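Local coordinates for protein deoxyribodipyrimidine photo-lyase (Oryza sativa Japonica Group, PDB 3UMV) that repairs ultraviolet-damaged DNA, using light and a bound FAD to split cyclobutane pyrimidine dimers back into separate pyrimidines, at residues Q367-K372 against I418-K423; D375-A380 against R396-K401; E412-A417 against W439-L444. One frame throughout, in Å; residues are numbered along the deposited sequence.

Contact 1 (Q367-K372 against I418-K423). With FAD (flavin-adenine dinucleotide), chain I.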
# COMPACT_ATOMS: atom_id res chain seq x y z
N GLN A 367 22.44 -10.04 11.31
CA GLN A 367 22.52 -11.43 10.85
C GLN A 367 21.28 -11.84 10.05
O GLN A 367 21.39 -12.54 9.04
CB GLN A 367 22.72 -12.38 12.03
CG GLN A 367 24.13 -12.32 12.61
CD GLN A 367 24.24 -12.98 13.98
OE1 GLN A 367 23.24 -13.19 14.66
NE2 GLN A 367 25.47 -13.29 14.39
N LEU A 368 20.10 -11.43 10.52
CA LEU A 368 18.87 -11.68 9.79
C LEU A 368 18.88 -10.94 8.46
O LEU A 368 18.59 -11.51 7.41
CB LEU A 368 17.66 -11.25 10.63
CG LEU A 368 17.42 -12.07 11.90
CD1 LEU A 368 16.42 -11.40 12.84
CD2 LEU A 368 16.98 -13.49 11.57
N GLU A 369 19.22 -9.66 8.51
CA GLU A 369 19.22 -8.84 7.29
C GLU A 369 20.11 -9.43 6.20
O GLU A 369 19.79 -9.37 5.01
CB GLU A 369 19.66 -7.42 7.59
CG GLU A 369 19.70 -6.56 6.35
CD GLU A 369 19.67 -5.09 6.66
OE1 GLU A 369 19.56 -4.31 5.70
OE2 GLU A 369 19.74 -4.71 7.85
N ASN A 370 21.24 -9.98 6.61
CA ASN A 370 22.19 -10.53 5.65
C ASN A 370 22.00 -12.02 5.38
O ASN A 370 22.84 -12.64 4.71
CB ASN A 370 23.63 -10.24 6.09
CG ASN A 370 23.96 -8.76 5.99
OD1 ASN A 370 23.94 -8.03 6.99
ND2 ASN A 370 24.25 -8.31 4.78
N ALA A 371 20.89 -12.58 5.88
CA ALA A 371 20.51 -13.96 5.62
C ALA A 371 21.57 -14.97 6.07
O ALA A 371 21.97 -15.86 5.32
CB ALA A 371 20.15 -14.16 4.14
N LYS A 372 22.02 -14.81 7.32
CA LYS A 372 23.06 -15.66 7.89
C LYS A 372 22.56 -16.62 8.98
O LYS A 372 23.23 -16.82 9.99
CB LYS A 372 24.20 -14.79 8.45
CG LYS A 372 24.79 -13.79 7.45
CD LYS A 372 25.50 -14.47 6.29
CE LYS A 372 26.20 -13.44 5.41
NZ LYS A 372 26.88 -14.05 4.23
N ILE A 418 9.32 -5.39 10.61
CA ILE A 418 8.79 -4.18 10.01
C ILE A 418 9.92 -3.40 9.37
O ILE A 418 9.80 -2.94 8.25
CB ILE A 418 8.03 -3.30 11.07
CG1 ILE A 418 6.70 -3.96 11.45
CG2 ILE A 418 7.81 -1.88 10.58
CD1 ILE A 418 6.00 -3.28 12.63
N TYR A 419 11.05 -3.31 10.06
CA TYR A 419 12.20 -2.61 9.51
C TYR A 419 12.65 -3.25 8.19
O TYR A 419 12.85 -2.55 7.21
CB TYR A 419 13.35 -2.60 10.52
CG TYR A 419 14.72 -2.35 9.92
CD1 TYR A 419 15.14 -1.07 9.60
CD2 TYR A 419 15.57 -3.41 9.66
CE1 TYR A 419 16.40 -0.85 9.04
CE2 TYR A 419 16.83 -3.21 9.11
CZ TYR A 419 17.23 -1.93 8.79
OH TYR A 419 18.48 -1.75 8.24
N LEU A 420 12.79 -4.57 8.17
CA LEU A 420 13.23 -5.27 6.96
C LEU A 420 12.22 -5.15 5.82
O LEU A 420 12.58 -4.89 4.68
CB LEU A 420 13.51 -6.73 7.26
CG LEU A 420 14.75 -6.91 8.15
CD1 LEU A 420 14.92 -8.36 8.56
CD2 LEU A 420 15.99 -6.38 7.42
N ASN A 421 10.95 -5.37 6.15
CA ASN A 421 9.87 -5.29 5.18
C ASN A 421 9.82 -3.90 4.52
O ASN A 421 9.75 -3.77 3.31
CB ASN A 421 8.56 -5.61 5.90
CG ASN A 421 7.35 -5.60 4.97
OD1 ASN A 421 6.98 -6.64 4.42
ND2 ASN A 421 6.74 -4.43 4.80
N ASP A 422 9.88 -2.87 5.35
CA ASP A 422 9.83 -1.50 4.85
C ASP A 422 11.10 -1.10 4.09
O ASP A 422 11.05 -0.29 3.17
CB ASP A 422 9.57 -0.54 6.01
CG ASP A 422 8.12 -0.61 6.50
OD1 ASP A 422 7.32 -1.46 6.03
OD2 ASP A 422 7.76 0.24 7.34
N LYS A 423 12.25 -1.68 4.46
CA LYS A 423 13.48 -1.36 3.76
C LYS A 423 13.53 -1.94 2.34
O LYS A 423 13.92 -1.25 1.41
CB LYS A 423 14.69 -1.86 4.57
CG LYS A 423 16.02 -1.67 3.88
CD LYS A 423 17.15 -1.89 4.86
CE LYS A 423 18.47 -1.43 4.27
NZ LYS A 423 19.61 -1.58 5.24
PA FAD I . -1.70 -11.74 -4.74
O1A FAD I . -1.78 -13.09 -4.11
O2A FAD I . -1.84 -11.73 -6.23
O5B FAD I . -2.79 -10.80 -4.05
C5B FAD I . -3.44 -9.76 -4.75
C4B FAD I . -3.66 -8.56 -3.83
O4B FAD I . -4.42 -8.90 -2.68
C3B FAD I . -2.35 -8.03 -3.28
O3B FAD I . -1.71 -7.16 -4.18
C2B FAD I . -2.82 -7.30 -2.05
O2B FAD I . -3.42 -6.07 -2.44
C1B FAD I . -3.92 -8.20 -1.56
N9A FAD I . -3.42 -9.14 -0.54
C8A FAD I . -2.96 -10.42 -0.74
N7A FAD I . -2.61 -10.91 0.47
C5A FAD I . -2.83 -9.96 1.43
C6A FAD I . -2.66 -9.91 2.81
N6A FAD I . -2.28 -10.97 3.52
N1A FAD I . -2.99 -8.76 3.50
C2A FAD I . -3.49 -7.68 2.83
N3A FAD I . -3.66 -7.73 1.46
C4A FAD I . -3.34 -8.85 0.78
N1 FAD I . 1.38 -6.65 1.49
C2 FAD I . 1.69 -5.42 0.98
O2 FAD I . 0.94 -4.97 0.11
N3 FAD I . 2.78 -4.71 1.45
C4 FAD I . 3.59 -5.24 2.43
O4 FAD I . 4.57 -4.61 2.85
C4X FAD I . 3.27 -6.49 2.96
N5 FAD I . 4.04 -7.07 3.93
C5X FAD I . 3.69 -8.30 4.45
C6 FAD I . 4.47 -8.88 5.47
C7 FAD I . 4.12 -10.13 6.00
C7M FAD I . 4.97 -10.72 7.10
C8 FAD I . 3.00 -10.79 5.50
C8M FAD I . 2.58 -12.13 6.02
C9 FAD I . 2.25 -10.22 4.49
C9A FAD I . 2.59 -8.98 3.97
N10 FAD I . 1.83 -8.42 2.96
C10 FAD I . 2.18 -7.18 2.48
C1' FAD I . 0.61 -9.12 2.39
C2' FAD I . 0.92 -10.03 1.16
O2' FAD I . 2.02 -10.93 1.35
C3' FAD I . 1.16 -9.26 -0.15
O3' FAD I . 0.12 -8.34 -0.35
C4' FAD I . 1.24 -10.17 -1.38
O4' FAD I . 2.29 -11.11 -1.22
C5' FAD I . 1.46 -9.29 -2.61
O5' FAD I . 1.82 -9.98 -3.78
P FAD I . 0.76 -10.07 -4.99
O1P FAD I . 0.22 -8.70 -5.34
O2P FAD I . 1.40 -10.76 -6.16
O3P FAD I . -0.31 -11.03 -4.25
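With chi1 at 179°, Glu369 sends CG directly opposite its amide nitrogen and stays extended beyond it, which carries its carboxylate across to Lys423 and Tyr419. Lys423 answers with a fully stretched chain (chi1 176°), and the two side chains meet at about a right angle. Their salt bridge runs from Lys423 NZ to Glu369 OE1 at 2.8 Å, on the syn lone pair of that oxygen. The other carboxylate oxygen, OE2, lies at the edge of the Tyr419 ring and in its plane, 3.2 Å from Tyr419 OH. Tyr424 OH also bonds Glu369 OE1, and Lys423 NZ has a second salt bridge, to Glu234, so the charged pair belongs to a wider polar network. Below the carboxylate the contact turns apolar: Leu420 CD2 lies against the aliphatic part of Glu369, 3.8 Å from CB. Helix 410-424 presents another side to the flavin: Asn421, a residue of the FAD site, donates from ND2 to FAD O4 at 2.9 Å, nearly straight, and also reaches Asp422 OD1. Ala371, with positive phi, ends helix 365-369 in a Schellman motif. The contact thus joins the C-terminal end of that helix to helix 410-424, with Leu368 resting on Trp378 of helix 376-388 and Leu420 on Trp399 of helix 393-405.

Contact 2 (D375-A380 against R396-K401). With FAD (flavin-adenine dinucleotide), chain I.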
# COMPACT_ATOMS: atom_id res chain seq x y z
N ASP A 375 19.01 -21.73 8.74
CA ASP A 375 17.83 -22.17 7.97
C ASP A 375 17.90 -21.71 6.52
O ASP A 375 17.71 -20.53 6.23
CB ASP A 375 16.58 -21.63 8.66
CG ASP A 375 15.27 -22.04 7.97
OD1 ASP A 375 14.20 -21.95 8.61
OD2 ASP A 375 15.31 -22.48 6.80
N PRO A 376 18.19 -22.62 5.57
CA PRO A 376 18.38 -22.18 4.19
C PRO A 376 17.08 -21.72 3.53
O PRO A 376 17.14 -20.91 2.62
CB PRO A 376 18.92 -23.43 3.49
CG PRO A 376 18.42 -24.55 4.30
CD PRO A 376 18.42 -24.07 5.72
N LEU A 377 15.95 -22.24 3.99
CA LEU A 377 14.65 -21.80 3.50
C LEU A 377 14.40 -20.35 3.94
O LEU A 377 13.98 -19.52 3.13
CB LEU A 377 13.54 -22.73 3.99
CG LEU A 377 12.13 -22.30 3.57
CD1 LEU A 377 12.02 -22.14 2.05
CD2 LEU A 377 11.11 -23.30 4.09
N TRP A 378 14.70 -20.03 5.19
CA TRP A 378 14.53 -18.67 5.68
C TRP A 378 15.48 -17.73 4.95
O TRP A 378 15.09 -16.67 4.48
CB TRP A 378 14.74 -18.58 7.19
CG TRP A 378 14.29 -17.24 7.69
CD1 TRP A 378 13.04 -16.92 8.14
CD2 TRP A 378 15.05 -16.02 7.70
NE1 TRP A 378 12.98 -15.59 8.46
CE2 TRP A 378 14.20 -15.01 8.21
CE3 TRP A 378 16.37 -15.69 7.35
CZ2 TRP A 378 14.62 -13.68 8.35
CZ3 TRP A 378 16.79 -14.37 7.51
CH2 TRP A 378 15.91 -13.38 8.02
N ASN A 379 16.75 -18.14 4.85
CA ASN A 379 17.71 -17.34 4.13
C ASN A 379 17.24 -17.01 2.72
O ASN A 379 17.42 -15.88 2.26
CB ASN A 379 19.07 -18.06 4.04
CG ASN A 379 19.77 -18.18 5.38
OD1 ASN A 379 20.70 -18.97 5.52
ND2 ASN A 379 19.34 -17.40 6.37
N ALA A 380 16.65 -17.99 2.03
CA ALA A 380 16.15 -17.80 0.67
C ALA A 380 15.04 -16.75 0.64
O ALA A 380 15.02 -15.90 -0.24
CB ALA A 380 15.65 -19.15 0.06
N ARG A 396 6.34 -14.87 3.20
CA ARG A 396 6.30 -13.76 4.17
C ARG A 396 5.82 -14.21 5.56
O ARG A 396 6.35 -13.75 6.59
CB ARG A 396 5.45 -12.59 3.66
CG ARG A 396 6.04 -11.92 2.44
CD ARG A 396 5.37 -10.58 2.16
NE ARG A 396 5.49 -10.22 0.75
CZ ARG A 396 5.45 -8.98 0.29
NH1 ARG A 396 5.33 -7.97 1.14
NH2 ARG A 396 5.55 -8.74 -1.02
N MET A 397 4.84 -15.13 5.58
CA MET A 397 4.34 -15.67 6.84
C MET A 397 5.42 -16.47 7.57
O MET A 397 5.67 -16.26 8.76
CB MET A 397 3.11 -16.56 6.59
CG MET A 397 1.95 -15.81 5.99
SD MET A 397 0.49 -16.87 5.74
CE MET A 397 0.91 -17.62 4.19
N TYR A 398 6.07 -17.39 6.85
CA TYR A 398 7.16 -18.20 7.40
C TYR A 398 8.29 -17.30 7.90
O TYR A 398 8.75 -17.43 9.03
CB TYR A 398 7.69 -19.14 6.32
CG TYR A 398 8.80 -20.05 6.77
CD1 TYR A 398 10.14 -19.70 6.58
CD2 TYR A 398 8.52 -21.26 7.39
CE1 TYR A 398 11.17 -20.56 7.00
CE2 TYR A 398 9.53 -22.10 7.80
CZ TYR A 398 10.84 -21.75 7.62
OH TYR A 398 11.82 -22.62 8.05
N TRP A 399 8.69 -16.36 7.05
CA TRP A 399 9.80 -15.44 7.31
C TRP A 399 9.59 -14.67 8.60
O TRP A 399 10.48 -14.61 9.46
CB TRP A 399 9.91 -14.49 6.12
CG TRP A 399 10.83 -13.34 6.28
CD1 TRP A 399 12.18 -13.34 6.07
CD2 TRP A 399 10.47 -12.00 6.60
NE1 TRP A 399 12.68 -12.07 6.28
CE2 TRP A 399 11.65 -11.24 6.61
CE3 TRP A 399 9.26 -11.37 6.89
CZ2 TRP A 399 11.66 -9.88 6.91
CZ3 TRP A 399 9.27 -10.02 7.19
CH2 TRP A 399 10.46 -9.29 7.19
N ALA A 400 8.42 -14.08 8.78
CA ALA A 400 8.19 -13.28 9.97
C ALA A 400 8.06 -14.13 11.24
O ALA A 400 8.48 -13.71 12.32
CB ALA A 400 6.96 -12.37 9.79
N LYS A 401 7.47 -15.31 11.10
CA LYS A 401 7.35 -16.21 12.24
C LYS A 401 8.70 -16.72 12.75
O LYS A 401 8.88 -16.91 13.97
CB LYS A 401 6.42 -17.36 11.92
CG LYS A 401 4.97 -16.91 11.84
CD LYS A 401 4.02 -18.07 11.72
CE LYS A 401 2.57 -17.55 11.63
NZ LYS A 401 2.09 -17.01 12.93
PA FAD I . -1.70 -11.74 -4.74
O1A FAD I . -1.78 -13.09 -4.11
O2A FAD I . -1.84 -11.73 -6.23
O5B FAD I . -2.79 -10.80 -4.05
C5B FAD I . -3.44 -9.76 -4.75
C4B FAD I . -3.66 -8.56 -3.83
O4B FAD I . -4.42 -8.90 -2.68
C3B FAD I . -2.35 -8.03 -3.28
O3B FAD I . -1.71 -7.16 -4.18
C2B FAD I . -2.82 -7.30 -2.05
O2B FAD I . -3.42 -6.07 -2.44
C1B FAD I . -3.92 -8.20 -1.56
N9A FAD I . -3.42 -9.14 -0.54
C8A FAD I . -2.96 -10.42 -0.74
N7A FAD I . -2.61 -10.91 0.47
C5A FAD I . -2.83 -9.96 1.43
C6A FAD I . -2.66 -9.91 2.81
N6A FAD I . -2.28 -10.97 3.52
N1A FAD I . -2.99 -8.76 3.50
C2A FAD I . -3.49 -7.68 2.83
N3A FAD I . -3.66 -7.73 1.46
C4A FAD I . -3.34 -8.85 0.78
N1 FAD I . 1.38 -6.65 1.49
C2 FAD I . 1.69 -5.42 0.98
O2 FAD I . 0.94 -4.97 0.11
N3 FAD I . 2.78 -4.71 1.45
C4 FAD I . 3.59 -5.24 2.43
O4 FAD I . 4.57 -4.61 2.85
C4X FAD I . 3.27 -6.49 2.96
N5 FAD I . 4.04 -7.07 3.93
C5X FAD I . 3.69 -8.30 4.45
C6 FAD I . 4.47 -8.88 5.47
C7 FAD I . 4.12 -10.13 6.00
C7M FAD I . 4.97 -10.72 7.10
C8 FAD I . 3.00 -10.79 5.50
C8M FAD I . 2.58 -12.13 6.02
C9 FAD I . 2.25 -10.22 4.49
C9A FAD I . 2.59 -8.98 3.97
N10 FAD I . 1.83 -8.42 2.96
C10 FAD I . 2.18 -7.18 2.48
C1' FAD I . 0.61 -9.12 2.39
C2' FAD I . 0.92 -10.03 1.16
O2' FAD I . 2.02 -10.93 1.35
C3' FAD I . 1.16 -9.26 -0.15
O3' FAD I . 0.12 -8.34 -0.35
C4' FAD I . 1.24 -10.17 -1.38
O4' FAD I . 2.29 -11.11 -1.22
C5' FAD I . 1.46 -9.29 -2.61
O5' FAD I . 1.82 -9.98 -3.78
P FAD I . 0.76 -10.07 -4.99
O1P FAD I . 0.22 -8.70 -5.34
O2P FAD I . 1.40 -10.76 -6.16
O3P FAD I . -0.31 -11.03 -4.25
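Two of the tryptophans predicted to relay electrons as radicals, Trp378 and Trp399, meet here, where helix 376-388 crosses helix 393-405 beside the flavin of the photolyase. The short segments approach to 9.7 Å between axes, at 113°. A chi1 of -169° swings the Trp378 indole toward Trp399. The indole planes are nearly parallel, 9° apart, an offset pair with little overlap; the centroids of the five-membered rings are 4.7 Å apart. Trp399 CD1 sits off-centre over one face of Trp378. Trp378 NE1 donates to the backbone O of Trp399 at 2.9 Å, in its own ring plane and on a carbonyl lone pair, which fixes the turn of the indole. An alanine at Trp378 would remove this donor and the stacked ring, and is likely to cost Trp399 O its indole donor and interrupt the proposed relay.

Asp375 is the N-cap of helix 376-388: Trp378 N meets OD2 from above the carboxylate plane, and Leu377 N bonds it weakly. OD1 takes a short bond of 2.5 Å from Tyr398 OH on the syn lone pair, the carboxylate standing nearly upright to the phenol ring. Leu377 CD2 covers one face of that ring in a CH-pi contact, 4.1 Å from the centroid.

Trp399 NE1 is held by Gln382, and Trp406, the third predicted relay tryptophan, meets Trp378 edge-to-face. Arg396, Met397 and Ala400 touch the FAD. With one oxygen of Asp375 capping the helix and the other holding Tyr398, the close indoles are consistent with electron transfer toward the flavin through Trp399.

Contact 3 (E412-A417 against W439-L444)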
# COMPACT_ATOMS: atom_id res chain seq x y z
N GLU A 412 10.79 -6.96 19.88
CA GLU A 412 12.00 -6.92 19.06
C GLU A 412 11.79 -7.61 17.71
O GLU A 412 12.26 -7.13 16.68
CB GLU A 412 13.19 -7.56 19.78
CG GLU A 412 14.47 -7.61 18.95
CD GLU A 412 15.11 -6.25 18.78
OE1 GLU A 412 14.74 -5.33 19.54
OE2 GLU A 412 16.00 -6.10 17.90
N ALA A 413 11.10 -8.75 17.72
CA ALA A 413 10.78 -9.46 16.48
C ALA A 413 9.95 -8.58 15.54
O ALA A 413 10.25 -8.45 14.35
CB ALA A 413 10.03 -10.76 16.78
N LEU A 414 8.90 -7.98 16.10
CA LEU A 414 7.99 -7.13 15.33
C LEU A 414 8.75 -5.95 14.72
O LEU A 414 8.59 -5.63 13.53
CB LEU A 414 6.87 -6.62 16.23
CG LEU A 414 5.68 -5.89 15.63
CD1 LEU A 414 4.97 -6.78 14.59
CD2 LEU A 414 4.72 -5.53 16.76
N SER A 415 9.61 -5.32 15.52
CA SER A 415 10.39 -4.17 15.06
C SER A 415 11.32 -4.56 13.92
O SER A 415 11.50 -3.83 12.95
CB SER A 415 11.19 -3.59 16.23
OG SER A 415 11.99 -2.51 15.79
N THR A 416 11.93 -5.73 14.05
CA THR A 416 12.88 -6.19 13.03
C THR A 416 12.16 -6.55 11.72
O THR A 416 12.61 -6.17 10.63
CB THR A 416 13.76 -7.34 13.56
OG1 THR A 416 14.63 -6.82 14.57
CG2 THR A 416 14.61 -7.90 12.46
N ALA A 417 11.05 -7.26 11.83
CA ALA A 417 10.26 -7.63 10.65
C ALA A 417 9.82 -6.38 9.88
O ALA A 417 9.92 -6.32 8.65
CB ALA A 417 9.04 -8.49 11.04
N TRP A 439 0.12 -10.10 11.87
CA TRP A 439 -0.55 -11.40 11.76
C TRP A 439 0.44 -12.50 12.16
O TRP A 439 0.11 -13.42 12.91
CB TRP A 439 -1.04 -11.63 10.32
CG TRP A 439 -1.74 -12.95 10.10
CD1 TRP A 439 -3.09 -13.19 10.16
CD2 TRP A 439 -1.13 -14.20 9.76
NE1 TRP A 439 -3.35 -14.51 9.90
CE2 TRP A 439 -2.17 -15.15 9.65
CE3 TRP A 439 0.19 -14.61 9.56
CZ2 TRP A 439 -1.92 -16.49 9.33
CZ3 TRP A 439 0.43 -15.95 9.24
CH2 TRP A 439 -0.62 -16.86 9.13
N SER A 440 1.66 -12.39 11.66
CA SER A 440 2.66 -13.43 11.82
C SER A 440 3.16 -13.54 13.25
O SER A 440 3.27 -14.64 13.80
CB SER A 440 3.85 -13.13 10.90
OG SER A 440 3.40 -13.11 9.56
N ILE A 441 3.43 -12.39 13.85
CA ILE A 441 4.19 -12.35 15.09
C ILE A 441 3.25 -12.25 16.31
O ILE A 441 3.56 -12.76 17.37
CB ILE A 441 5.24 -11.21 15.03
CG1 ILE A 441 6.30 -11.58 13.99
CG2 ILE A 441 5.88 -10.93 16.40
CD1 ILE A 441 7.31 -10.51 13.71
N CYS A 442 2.08 -11.63 16.11
CA CYS A 442 1.15 -11.30 17.20
C CYS A 442 -0.25 -11.89 16.98
O CYS A 442 -1.18 -11.54 17.70
CB CYS A 442 1.02 -9.79 17.39
SG CYS A 442 2.57 -9.02 17.73
N GLY A 443 -0.37 -12.76 15.99
CA GLY A 443 -1.62 -13.44 15.69
C GLY A 443 -2.79 -12.53 15.32
O GLY A 443 -3.94 -12.92 15.46
N LEU A 444 -2.49 -11.32 14.85
CA LEU A 444 -3.54 -10.38 14.47
C LEU A 444 -4.40 -11.00 13.38
O LEU A 444 -3.87 -11.58 12.43
CB LEU A 444 -2.92 -9.07 13.98
CG LEU A 444 -3.90 -7.96 13.56
CD1 LEU A 444 -4.80 -7.58 14.72
CD2 LEU A 444 -3.20 -6.73 13.00
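Ile441 reaches across to Ala413, Leu414 and Ala417, joining helix 431-442 to helix 410-424, and nearly everything that holds these two segments together is van der Waals contact around its two methyl ends. The CD1 methyl goes deepest. It lies 3.8 Å from Ala417 CB and 4.1 Å from Ala413 CB, two methyls one helical turn apart, and rests between them. The same methyl also touches backbone, at 3.6 Å from Ala413 O and 3.8 Å from Leu414 CA. Ile441 places CG1 beside its backbone nitrogen (chi1 -68°) and extends from there to CD1 (chi2 174°), which is what sends that end into the other helix. The shorter branch stays nearer home: CG2 rests 4.2 Å from Ala413 CB and 4.4 Å from Leu414 CB. The CA atoms of Leu414 and Ile441, 6.5 Å apart, mark the nearest backbone approach.

A sulfur contact flanks this. Leu414 CD2 meets Cys442 SG at 4.2 Å, to one side of the isoleucine.

Hydrogen bonding plays no part across the interface, and the polar groups look to other partners. Ser440, which lines the FAD pocket, turns OG back to Gly436 O of its own helix, while Ser440 O takes Lys401 NZ. Ser415 and Thr416 both bond Arg365, on another face of helix 410-424. Ala413 also touches Ile403, Ala417 lies by Trp399, and Leu414 touches Cys437 and Met438. Because the join is purely apolar, its hold rests on the fit of shapes: one branched side chain seated against two alanines and a leucine, with the Cys442 sulfur against that leucine, and no directional bond to set the register.

How the contacts relate
All three contacts lie in the helical part of the chain, on the same side of its centre, and in each most or all of the touching residues are buried. Contact 1 is the most exposed, with Glu369 and Tyr419 partly open, and it is the one with a salt bridge. Contact 2 mixes aromatic stacking with hydrogen bonds, whereas contact 3 is apolar throughout. Contacts 1 and 3 share helix 410-424, one using its later turns and the other its early turns, and Leu368 CD1 packs on Thr416 CG2 between them. Contact 2 meets contact 3 where Ala400 CB packs on Ser440 CB. All three reach the FAD, contact 3 through Ser440.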